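Local coordinates for protein N-glycosylase/DNA lyase (Methanocaldococcus jannaschii, PDB 3FHF) that is an archaeal DNA glycosylase of the helix-hairpin-helix superfamily, folded from helices and loops without any strands, at residues V121-L126 with D148-I153; D24-R29 with D201-Y206. One frame throughout, in Å; residues are numbered along the deposited sequence.

Interaction 1 of 2, residues V121-L126 with D148-I153; sequences VAREFL and DDVAII
R123 reaches out from helix 119-129 and lays its guanidinium against V150, in the loop that leads to helix 155-163. The side chain leaves the helix with CG anti to the backbone N (chi1 180°) and bends at chi3 (59°); R123 and V150 slide past each other in opposite directions. The tight part is small. R123 NH1 sits 3.5 Å from V150 CG1, and this methyl lies over one face of the guanidinium, displaced toward its rim. At the group's edge, A151 O stays 4.3 Å from R123 NH1 and instead accepts a bond from Y179. The looser side is toward D149, partly exposed and well away from R123; its carboxylate forms salt bridges with K120 and R187. Helix 119-129, the turn after it and helix 135-144 have the order of a helix-hairpin-helix motif, and the loop that follows brings the chain back past helix 119-129. S139 of helix 135-144 also bonds R123 NH1. The charge of R123 is met by E183 of helix 176-192: its OE1 takes R123 NH1 in a salt bridge and accepts a hydrogen bond from A151 N. One carboxylate oxygen thus joins helix and loop, and probably balances the arginine's charge while V150 shields a face of it.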
loop_
_atom_site.group_PDB
_atom_site.type_symbol
_atom_site.label_atom_id
_atom_site.label_comp_id
_atom_site.label_asym_id
_atom_site.label_seq_id
_atom_site.Cartn_x
_atom_site.Cartn_y
_atom_site.Cartn_z
ATOM N N VAL A 121 -14.206 -0.768 -6.685
ATOM C CA VAL A 121 -15.280 -1.523 -6.064
ATOM C C VAL A 121 -14.701 -2.649 -5.213
ATOM O O VAL A 121 -15.242 -2.988 -4.157
ATOM C CB VAL A 121 -16.226 -2.105 -7.141
ATOM C CG1 VAL A 121 -17.122 -3.158 -6.541
ATOM C CG2 VAL A 121 -17.065 -0.987 -7.747
ATOM N N ALA A 122 -13.590 -3.221 -5.667
ATOM C CA ALA A 122 -12.948 -4.312 -4.934
ATOM C C ALA A 122 -12.443 -3.751 -3.600
ATOM O O ALA A 122 -12.546 -4.398 -2.554
ATOM C CB ALA A 122 -11.778 -4.880 -5.743
ATOM N N ARG A 123 -11.907 -2.534 -3.645
ATOM C CA ARG A 123 -11.403 -1.875 -2.442
ATOM C C ARG A 123 -12.512 -1.752 -1.403
ATOM O O ARG A 123 -12.288 -1.982 -0.210
ATOM C CB ARG A 123 -10.861 -0.482 -2.775
ATOM C CG ARG A 123 -10.321 0.258 -1.547
ATOM C CD ARG A 123 -9.435 1.439 -1.915
ATOM N NE ARG A 123 -10.126 2.425 -2.731
ATOM C CZ ARG A 123 -9.542 3.487 -3.274
ATOM N NH1 ARG A 123 -8.246 3.712 -3.081
ATOM N NH2 ARG A 123 -10.248 4.312 -4.032
ATOM N N GLU A 124 -13.708 -1.390 -1.865
ATOM C CA GLU A 124 -14.869 -1.247 -0.984
ATOM C C GLU A 124 -15.132 -2.559 -0.250
ATOM O O GLU A 124 -15.447 -2.569 0.941
ATOM C CB GLU A 124 -16.121 -0.867 -1.790
ATOM C CG GLU A 124 -16.125 0.542 -2.390
ATOM C CD GLU A 124 -17.361 0.805 -3.247
ATOM O OE1 GLU A 124 -18.447 0.314 -2.882
ATOM O OE2 GLU A 124 -17.254 1.508 -4.278
ATOM N N PHE A 125 -15.023 -3.674 -0.967
ATOM C CA PHE A 125 -15.247 -4.972 -0.345
ATOM C C PHE A 125 -14.185 -5.280 0.707
ATOM O O PHE A 125 -14.495 -5.784 1.794
ATOM C CB PHE A 125 -15.257 -6.086 -1.393
ATOM C CG PHE A 125 -14.877 -7.424 -0.839
ATOM C CD1 PHE A 125 -13.582 -7.912 -0.992
ATOM C CD2 PHE A 125 -15.793 -8.165 -0.097
ATOM C CE1 PHE A 125 -13.197 -9.121 -0.410
ATOM C CE2 PHE A 125 -15.421 -9.371 0.490
ATOM C CZ PHE A 125 -14.118 -9.852 0.335
ATOM N N LEU A 126 -12.930 -4.989 0.379
ATOM C CA LEU A 126 -11.830 -5.254 1.301
ATOM C C LEU A 126 -12.008 -4.487 2.606
ATOM O O LEU A 126 -11.879 -5.051 3.699
ATOM C CB LEU A 126 -10.487 -4.886 0.648
ATOM C CG LEU A 126 -10.079 -5.752 -0.554
ATOM C CD1 LEU A 126 -8.888 -5.111 -1.269
ATOM C CD2 LEU A 126 -9.733 -7.163 -0.078
ATOM N N ASP A 148 -3.142 -0.063 -10.671
ATOM C CA ASP A 148 -2.453 1.218 -10.776
ATOM C C ASP A 148 -3.150 2.508 -10.407
ATOM O O ASP A 148 -2.494 3.545 -10.361
ATOM C CB ASP A 148 -1.926 1.394 -12.199
ATOM C CG ASP A 148 -0.983 0.289 -12.616
ATOM O OD1 ASP A 148 0.010 0.033 -11.893
ATOM O OD2 ASP A 148 -1.234 -0.312 -13.680
ATOM N N ASP A 149 -4.448 2.468 -10.138
ATOM C CA ASP A 149 -5.164 3.705 -9.859
ATOM C C ASP A 149 -5.687 3.929 -8.440
ATOM O O ASP A 149 -6.737 4.547 -8.261
ATOM C CB ASP A 149 -6.300 3.858 -10.886
ATOM C CG ASP A 149 -6.837 5.287 -10.972
ATOM O OD1 ASP A 149 -6.041 6.240 -10.837
ATOM O OD2 ASP A 149 -8.057 5.457 -11.199
ATOM N N VAL A 150 -4.964 3.433 -7.438
ATOM C CA VAL A 150 -5.347 3.651 -6.045
ATOM C C VAL A 150 -4.150 4.204 -5.276
ATOM O O VAL A 150 -3.023 3.691 -5.368
ATOM C CB VAL A 150 -5.838 2.364 -5.343
ATOM C CG1 VAL A 150 -7.163 1.929 -5.936
ATOM C CG2 VAL A 150 -4.801 1.262 -5.467
ATOM N N ALA A 151 -4.400 5.262 -4.519
ATOM C CA ALA A 151 -3.356 5.898 -3.730
ATOM C C ALA A 151 -3.274 5.244 -2.364
ATOM O O ALA A 151 -4.284 4.789 -1.823
ATOM C CB ALA A 151 -3.653 7.395 -3.575
ATOM N N ILE A 152 -2.059 5.196 -1.823
ATOM C CA ILE A 152 -1.802 4.642 -0.501
ATOM C C ILE A 152 -1.532 5.884 0.331
ATOM O O ILE A 152 -0.425 6.417 0.327
ATOM C CB ILE A 152 -0.546 3.751 -0.498
ATOM C CG1 ILE A 152 -0.704 2.633 -1.535
ATOM C CG2 ILE A 152 -0.329 3.164 0.884
ATOM C CD1 ILE A 152 0.589 1.879 -1.831
ATOM N N ILE A 153 -2.550 6.342 1.042
ATOM C CA ILE A 153 -2.438 7.559 1.824
ATOM C C ILE A 153 -2.015 7.294 3.261
ATOM O O ILE A 153 -2.839 7.031 4.129
ATOM C CB ILE A 153 -3.779 8.330 1.767
ATOM C CG1 ILE A 153 -4.187 8.514 0.299
ATOM C CG2 ILE A 153 -3.650 9.689 2.441
ATOM C CD1 ILE A 153 -5.515 9.257 0.100
#

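Interaction 2 of 2, residues D24-R29 with D201-Y206; sequences DIIDKR and DLYIWY
This is a buried helix-to-helix contact between an early helix, 22-34, and the last one, 197-209, built around I26, L202 and Y203. The short segments cross steeply, with 133° between their N-to-C directions and axes 10.5 Å apart. I26 does most of the touching, with both of its branches. Its longer arm is extended (chi2 176°) and sets CD1 squarely over the Y203 ring, 3.6 Å from the centroid and 8° off the normal: a CH-pi contact near the middle of the face. The other branch, CG2, lies toward the CE1 edge of the ring, on the same side as CD1; I26 CG2 is 3.8 Å from Y203 CE1 and 4.0 Å from L202 CB.

Three residues on from I26, the aliphatic start of R29 receives L202 CD1, 3.9 Å from R29 CG, the two side chains crossing at about a right angle. Packing an early helix against the last one fits the helix-hairpin-helix glycosylase fold, where N- and C-terminal helices commonly pack into a shared domain. The guanidinium of R29 goes on to hydrogen-bond V212 O in the C-terminal tail and forms a salt bridge with E32 of its own helix.

The rim of the Y203 ring is tied back to helix 22-34 through water. A single water, in the plane of the ring at its edge, lies 2.6 Å from Y203 OH and donates to D27 OD1 at 2.8 Å, whereas D27 OD2 pairs with K23 one turn earlier. Held by this bridge at its hydroxyl and by I26 on a face, the ring also touches L17 and K18 of helix 5-18.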
loop_
_atom_site.group_PDB
_atom_site.type_symbol
_atom_site.label_atom_id
_atom_site.label_comp_id
_atom_site.label_asym_id
_atom_site.label_seq_id
_atom_site.Cartn_x
_atom_site.Cartn_y
_atom_site.Cartn_z
ATOM N N ASP A 24 14.175 2.906 -14.098
ATOM C CA ASP A 24 14.235 1.475 -14.377
ATOM C C ASP A 24 14.055 0.636 -13.119
ATOM O O ASP A 24 13.475 -0.448 -13.158
ATOM C CB ASP A 24 15.567 1.112 -15.030
ATOM C CG ASP A 24 15.648 1.550 -16.477
ATOM O OD1 ASP A 24 14.591 1.758 -17.107
ATOM O OD2 ASP A 24 16.781 1.667 -16.991
ATOM N N ILE A 25 14.564 1.139 -12.004
ATOM C CA ILE A 25 14.460 0.430 -10.738
ATOM C C ILE A 25 13.011 0.418 -10.262
ATOM O O ILE A 25 12.507 -0.608 -9.816
ATOM C CB ILE A 25 15.374 1.086 -9.667
ATOM C CG1 ILE A 25 16.841 0.913 -10.085
ATOM C CG2 ILE A 25 15.119 0.464 -8.295
ATOM C CD1 ILE A 25 17.854 1.617 -9.193
ATOM N N ILE A 26 12.342 1.560 -10.357
ATOM C CA ILE A 26 10.952 1.647 -9.944
ATOM C C ILE A 26 10.059 0.851 -10.902
ATOM O O ILE A 26 9.146 0.141 -10.468
ATOM C CB ILE A 26 10.501 3.120 -9.877
ATOM C CG1 ILE A 26 11.148 3.788 -8.650
ATOM C CG2 ILE A 26 8.975 3.207 -9.821
ATOM C CD1 ILE A 26 10.862 5.275 -8.535
ATOM N N ASP A 27 10.327 0.958 -12.203
ATOM C CA ASP A 27 9.539 0.224 -13.190
ATOM C C ASP A 27 9.612 -1.276 -12.945
ATOM O O ASP A 27 8.618 -1.977 -13.119
ATOM C CB ASP A 27 10.007 0.532 -14.622
ATOM C CG ASP A 27 9.538 1.896 -15.116
ATOM O OD1 ASP A 27 8.700 2.533 -14.439
ATOM O OD2 ASP A 27 9.995 2.330 -16.196
ATOM N N LYS A 28 10.783 -1.774 -12.550
ATOM C CA LYS A 28 10.954 -3.198 -12.276
ATOM C C LYS A 28 10.077 -3.624 -11.097
ATOM O O LYS A 28 9.471 -4.692 -11.116
ATOM C CB LYS A 28 12.412 -3.515 -11.948
ATOM C CG LYS A 28 12.682 -4.989 -11.624
ATOM C CD LYS A 28 12.326 -5.890 -12.800
ATOM C CE LYS A 28 12.841 -7.316 -12.604
ATOM N NZ LYS A 28 12.289 -8.012 -11.404
ATOM N N ARG A 29 10.036 -2.798 -10.060
ATOM C CA ARG A 29 9.216 -3.100 -8.892
ATOM C C ARG A 29 7.745 -3.137 -9.316
ATOM O O ARG A 29 6.977 -4.003 -8.883
ATOM C CB ARG A 29 9.420 -2.033 -7.803
ATOM C CG ARG A 29 8.697 -2.336 -6.490
ATOM C CD ARG A 29 9.342 -3.488 -5.712
ATOM N NE ARG A 29 10.665 -3.123 -5.205
ATOM C CZ ARG A 29 11.804 -3.356 -5.853
ATOM N NH1 ARG A 29 11.790 -3.966 -7.031
ATOM N NH2 ARG A 29 12.959 -2.955 -5.336
ATOM N N ASP A 201 3.545 6.673 -6.044
ATOM C CA ASP A 201 3.796 6.296 -4.663
ATOM C C ASP A 201 5.258 5.944 -4.422
ATOM O O ASP A 201 5.840 6.349 -3.411
ATOM C CB ASP A 201 2.909 5.112 -4.266
ATOM C CG ASP A 201 3.201 4.616 -2.862
ATOM O OD1 ASP A 201 3.990 3.649 -2.720
ATOM O OD2 ASP A 201 2.653 5.208 -1.903
ATOM N N LEU A 202 5.846 5.183 -5.344
ATOM C CA LEU A 202 7.245 4.791 -5.215
ATOM C C LEU A 202 8.199 5.968 -5.466
ATOM O O LEU A 202 9.244 6.063 -4.820
ATOM C CB LEU A 202 7.563 3.615 -6.154
ATOM C CG LEU A 202 6.775 2.329 -5.832
ATOM C CD1 LEU A 202 7.164 1.199 -6.793
ATOM C CD2 LEU A 202 7.062 1.910 -4.389
ATOM N N TYR A 203 7.851 6.869 -6.387
ATOM C CA TYR A 203 8.704 8.033 -6.632
ATOM C C TYR A 203 8.716 8.904 -5.386
ATOM O O TYR A 203 9.759 9.426 -4.989
ATOM C CB TYR A 203 8.216 8.864 -7.826
ATOM C CG TYR A 203 8.690 8.337 -9.163
ATOM C CD1 TYR A 203 8.033 7.280 -9.795
ATOM C CD2 TYR A 203 9.808 8.887 -9.787
ATOM C CE1 TYR A 203 8.474 6.787 -11.017
ATOM C CE2 TYR A 203 10.265 8.396 -11.012
ATOM C CZ TYR A 203 9.589 7.348 -11.618
ATOM O OH TYR A 203 10.038 6.864 -12.823
ATOM N N ILE A 204 7.555 9.060 -4.763
ATOM C CA ILE A 204 7.458 9.863 -3.553
ATOM C C ILE A 204 8.270 9.242 -2.415
ATOM O O ILE A 204 8.996 9.948 -1.709
ATOM C CB ILE A 204 5.986 10.040 -3.123
ATOM C CG1 ILE A 204 5.268 10.924 -4.151
ATOM C CG2 ILE A 204 5.911 10.636 -1.721
ATOM C CD1 ILE A 204 3.813 11.211 -3.840
ATOM N N TRP A 205 8.160 7.930 -2.232
ATOM C CA TRP A 205 8.926 7.271 -1.183
ATOM C C TRP A 205 10.417 7.385 -1.480
ATOM O O TRP A 205 11.224 7.594 -0.572
ATOM C CB TRP A 205 8.541 5.793 -1.029
ATOM C CG TRP A 205 7.470 5.568 -0.003
ATOM C CD1 TRP A 205 6.165 5.234 -0.232
ATOM C CD2 TRP A 205 7.606 5.694 1.418
ATOM N NE1 TRP A 205 5.481 5.147 0.960
ATOM C CE2 TRP A 205 6.343 5.423 1.987
ATOM C CE3 TRP A 205 8.676 6.009 2.266
ATOM C CZ2 TRP A 205 6.117 5.458 3.371
ATOM C CZ3 TRP A 205 8.452 6.046 3.641
ATOM C CH2 TRP A 205 7.183 5.771 4.177
ATOM N N TYR A 206 10.791 7.267 -2.750
ATOM C CA TYR A 206 12.202 7.359 -3.088
ATOM C C TYR A 206 12.756 8.734 -2.745
ATOM O O TYR A 206 13.887 8.847 -2.271
ATOM C CB TYR A 206 12.441 7.066 -4.566
ATOM C CG TYR A 206 13.879 7.287 -4.953
ATOM C CD1 TYR A 206 14.300 8.504 -5.484
ATOM C CD2 TYR A 206 14.833 6.296 -4.740
ATOM C CE1 TYR A 206 15.640 8.729 -5.791
ATOM C CE2 TYR A 206 16.168 6.510 -5.039
ATOM C CZ TYR A 206 16.564 7.727 -5.563
ATOM O OH TYR A 206 17.891 7.943 -5.846
HETATM O O HOH W 1 8.219 5.263 -13.860
#

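How the interactions relate
After helix 5-18 the chain forms helix 22-34, which carries half of interaction 2; 171 residues separate 24-29 from 201-206, where helix 197-209 closes the wide loop. Interaction 1 is nested inside it: helix 119-129 leads through helix 135-144 into loop 148-153, a closure of only 21 intervening residues. The centres lie about 19 Å apart, yet the two meet directly, with I152 CB 3.8 Å from D201 OD2 in simple packing. D148 adds a second junction, its carboxylate bonding K34 and S198 on the two helices of interaction 2. Loop 148-153 therefore lies between the helix-hairpin-helix region and the helix pair joining the chain's ends.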